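Long-range contact in bifunctional endomannanase/endoglucanase (Caldanaerobius polysaccharolyticus, PDB 3W0K), which probably hydrolyses internal bonds of beta-mannans and beta-glucans, as a bifunctional endomannanase and endoglucanase of glycoside hydrolase family 5: residues Cys261-Asn267 with His302-Ala307. Sequence-based numbering, arbitrary orientation.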
ATOM      1  N   CYS A 261      -4.946  -1.900 -11.524  1.00  9.76           N
ATOM      2  CA  CYS A 261      -4.424  -2.163 -12.853  1.00 10.68           C
ATOM      3  C   CYS A 261      -4.001  -0.862 -13.523  1.00 11.01           C
ATOM      4  O   CYS A 261      -4.680   0.159 -13.398  1.00 12.24           O
ATOM      5  CB  CYS A 261      -5.515  -2.842 -13.682  1.00 11.24           C
ATOM      6  SG  CYS A 261      -5.018  -3.338 -15.334  1.00 12.68           S
ATOM      7  N   PHE A 262      -2.876  -0.910 -14.234  1.00 11.28           N
ATOM      8  CA  PHE A 262      -2.348   0.248 -14.951  1.00 12.67           C
ATOM      9  C   PHE A 262      -3.295   0.576 -16.115  1.00 13.49           C
ATOM     10  O   PHE A 262      -4.194  -0.212 -16.429  1.00 13.36           O
ATOM     11  CB  PHE A 262      -0.931  -0.062 -15.439  1.00 13.47           C
ATOM     12  CG  PHE A 262      -0.156   1.142 -15.900  1.00 13.25           C
ATOM     13  CD1 PHE A 262      -0.164   2.325 -15.169  1.00 14.28           C
ATOM     14  CD2 PHE A 262       0.613   1.077 -17.059  1.00 16.62           C
ATOM     15  CE1 PHE A 262       0.583   3.425 -15.585  1.00 15.21           C
ATOM     16  CE2 PHE A 262       1.363   2.173 -17.482  1.00 16.47           C
ATOM     17  CZ  PHE A 262       1.349   3.348 -16.743  1.00 16.07           C
ATOM     18  N   ASN A 263      -3.083   1.715 -16.769  1.00 15.30           N
ATOM     19  CA  ASN A 263      -3.980   2.152 -17.840  1.00 14.46           C
ATOM     20  C   ASN A 263      -3.655   1.812 -19.294  1.00 15.69           C
ATOM     21  O   ASN A 263      -4.190   2.443 -20.209  1.00 16.66           O
ATOM     22  CB  ASN A 263      -4.255   3.654 -17.701  1.00 14.49           C
ATOM     23  CG  ASN A 263      -3.041   4.513 -18.033  1.00 15.47           C
ATOM     24  OD1 ASN A 263      -1.923   4.013 -18.176  1.00 16.65           O
ATOM     25  ND2 ASN A 263      -3.265   5.812 -18.170  1.00 16.18           N
ATOM     26  N   LYS A 264      -2.795   0.822 -19.516  1.00 16.50           N
ATOM     27  CA  LYS A 264      -2.448   0.421 -20.880  1.00 18.41           C
ATOM     28  C   LYS A 264      -3.166  -0.868 -21.274  1.00 18.61           C
ATOM     29  O   LYS A 264      -3.251  -1.214 -22.453  1.00 20.57           O
ATOM     30  CB  LYS A 264      -0.933   0.268 -21.028  1.00 20.08           C
ATOM     31  CG  LYS A 264      -0.170   1.568 -20.844  1.00 23.21           C
ATOM     32  CD  LYS A 264      -0.646   2.634 -21.818  1.00 26.27           C
ATOM     33  CE  LYS A 264       0.094   3.943 -21.599  1.00 29.46           C
ATOM     34  NZ  LYS A 264      -0.357   5.001 -22.544  1.00 32.91           N
ATOM     35  N   THR A 265      -3.698  -1.559 -20.272  1.00 16.51           N
ATOM     36  CA  THR A 265      -4.432  -2.805 -20.458  1.00 15.67           C
ATOM     37  C   THR A 265      -5.837  -2.473 -20.951  1.00 14.66           C
ATOM     38  O   THR A 265      -6.418  -1.470 -20.536  1.00 14.47           O
ATOM     39  CB  THR A 265      -4.530  -3.558 -19.115  1.00 16.08           C
ATOM     40  OG1 THR A 265      -3.210  -3.875 -18.659  1.00 15.17           O
ATOM     41  CG2 THR A 265      -5.347  -4.838 -19.251  1.00 14.74           C
ATOM     42  N   SER A 266      -6.375  -3.293 -21.852  1.00 15.94           N
ATOM     43  CA  SER A 266      -7.720  -3.055 -22.369  1.00 16.45           C
ATOM     44  C   SER A 266      -8.687  -3.081 -21.189  1.00 14.98           C
ATOM     45  O   SER A 266      -8.571  -3.936 -20.306  1.00 14.91           O
ATOM     46  CB  SER A 266      -8.106  -4.120 -23.395  1.00 18.09           C
ATOM     47  OG  SER A 266      -9.286  -3.740 -24.081  1.00 25.54           O
ATOM     48  N   ASN A 267      -9.637  -2.150 -21.173  1.00 14.53           N
ATOM     49  CA  ASN A 267     -10.578  -2.070 -20.066  1.00 14.06           C
ATOM     50  C   ASN A 267     -11.422  -3.310 -19.819  1.00 14.38           C
ATOM     51  O   ASN A 267     -11.685  -3.653 -18.668  1.00 14.44           O
ATOM     52  CB  ASN A 267     -11.481  -0.845 -20.183  1.00 12.96           C
ATOM     53  CG  ASN A 267     -12.084  -0.459 -18.854  1.00 13.95           C
ATOM     54  OD1 ASN A 267     -11.360  -0.217 -17.884  1.00 15.23           O
ATOM     55  ND2 ASN A 267     -13.410  -0.430 -18.784  1.00 14.43           N
ATOM     56  N   HIS A 302      -9.049   7.055 -15.523  1.00 13.32           N
ATOM     57  CA  HIS A 302      -7.778   6.338 -15.531  1.00 13.29           C
ATOM     58  C   HIS A 302      -7.118   6.280 -16.908  1.00 13.32           C
ATOM     59  O   HIS A 302      -5.895   6.370 -17.009  1.00 13.94           O
ATOM     60  CB  HIS A 302      -7.927   4.943 -14.914  1.00 11.99           C
ATOM     61  CG  HIS A 302      -9.015   4.120 -15.522  1.00 12.41           C
ATOM     62  ND1 HIS A 302     -10.227   3.911 -14.899  1.00 12.56           N
ATOM     63  CD2 HIS A 302      -9.074   3.448 -16.697  1.00 10.97           C
ATOM     64  CE1 HIS A 302     -10.985   3.148 -15.666  1.00  9.25           C
ATOM     65  NE2 HIS A 302     -10.309   2.854 -16.762  1.00 13.57           N
ATOM     66  N   GLY A 303      -7.923   6.119 -17.958  1.00 14.20           N
ATOM     67  CA  GLY A 303      -7.376   6.101 -19.306  1.00 14.99           C
ATOM     68  C   GLY A 303      -7.329   4.805 -20.092  1.00 14.77           C
ATOM     69  O   GLY A 303      -6.885   4.818 -21.240  1.00 16.27           O
ATOM     70  N   ARG A 304      -7.773   3.692 -19.516  1.00 14.28           N
ATOM     71  CA  ARG A 304      -7.747   2.423 -20.243  1.00 14.23           C
ATOM     72  C   ARG A 304      -8.618   2.459 -21.491  1.00 15.50           C
ATOM     73  O   ARG A 304      -9.722   3.007 -21.477  1.00 14.96           O
ATOM     74  CB  ARG A 304      -8.197   1.260 -19.360  1.00 14.06           C
ATOM     75  CG  ARG A 304      -7.108   0.702 -18.471  1.00 12.67           C
ATOM     76  CD  ARG A 304      -7.574  -0.562 -17.768  1.00 12.33           C
ATOM     77  NE  ARG A 304      -8.519  -0.274 -16.696  1.00 12.42           N
ATOM     78  CZ  ARG A 304      -8.156   0.134 -15.483  1.00 12.09           C
ATOM     79  NH1 ARG A 304      -6.869   0.289 -15.199  1.00 13.02           N
ATOM     80  NH2 ARG A 304      -9.073   0.407 -14.564  1.00 11.23           N
ATOM     81  N   PRO A 305      -8.113   1.904 -22.602  1.00 16.18           N
ATOM     82  CA  PRO A 305      -8.903   1.901 -23.836  1.00 16.42           C
ATOM     83  C   PRO A 305     -10.222   1.152 -23.664  1.00 16.59           C
ATOM     84  O   PRO A 305     -10.264   0.054 -23.095  1.00 16.65           O
ATOM     85  CB  PRO A 305      -7.968   1.225 -24.845  1.00 18.04           C
ATOM     86  CG  PRO A 305      -7.042   0.409 -23.994  1.00 19.88           C
ATOM     87  CD  PRO A 305      -6.785   1.309 -22.821  1.00 16.97           C
ATOM     88  N   GLY A 306     -11.306   1.792 -24.095  1.00 16.81           N
ATOM     89  CA  GLY A 306     -12.622   1.187 -23.988  1.00 17.41           C
ATOM     90  C   GLY A 306     -13.436   1.666 -22.800  1.00 17.25           C
ATOM     91  O   GLY A 306     -14.649   1.477 -22.767  1.00 19.17           O
ATOM     92  N   ALA A 307     -12.776   2.278 -21.820  1.00 16.89           N
ATOM     93  CA  ALA A 307     -13.466   2.775 -20.636  1.00 16.51           C
ATOM     94  C   ALA A 307     -14.297   4.024 -20.921  1.00 17.21           C
ATOM     95  O   ALA A 307     -13.982   4.805 -21.822  1.00 17.21           O
ATOM     96  CB  ALA A 307     -12.464   3.055 -19.523  1.00 15.78           C
TER
HETATM   97  O   HOH W   1      -3.985   4.577 -22.037  1.00 26.21           O
HETATM   98  O   HOH W   2     -11.741  -0.236 -15.245  1.00 11.99           O
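Arg304 reaches into the concave side of the 261-267 loop, its CB, CG and CD running past Thr265 O in van der Waals contact. CG and CD both lie 3.1 Å from Thr265 O, and CG also packs against Asn263 CA. The bend at chi3 (-74°) then turns the guanidinium across the loop. NE gives a fairly straight bond to Asn267 OD1 (3.1 Å, 159°), in the carbonyl plane of an amide only 4° from coplanar with the guanidinium. NH1 donates to Phe262 O at 3.0 Å, from above that carbonyl's plane, and weakly to Cys261 O. NH2 lies over one face of the His302 ring and donates to a water that in turn donates to Asn267 OD1. A weak bond from His302 NE2 joins those of NE and the water, so three donors meet on OD1. Asn263 ND2 donates to His302 O (2.9 Å), while the backbone N of Asn267 donates to Pro305 O (3.0 Å), a carbonyl of the type II turn Arg304-Ala307. Ala270 and Phe274 of helix 267-284 also touch Arg304. In this TIM barrel the contact joins two loops, those following strands 254-259 and 287-290, at the C-terminal end of the barrel.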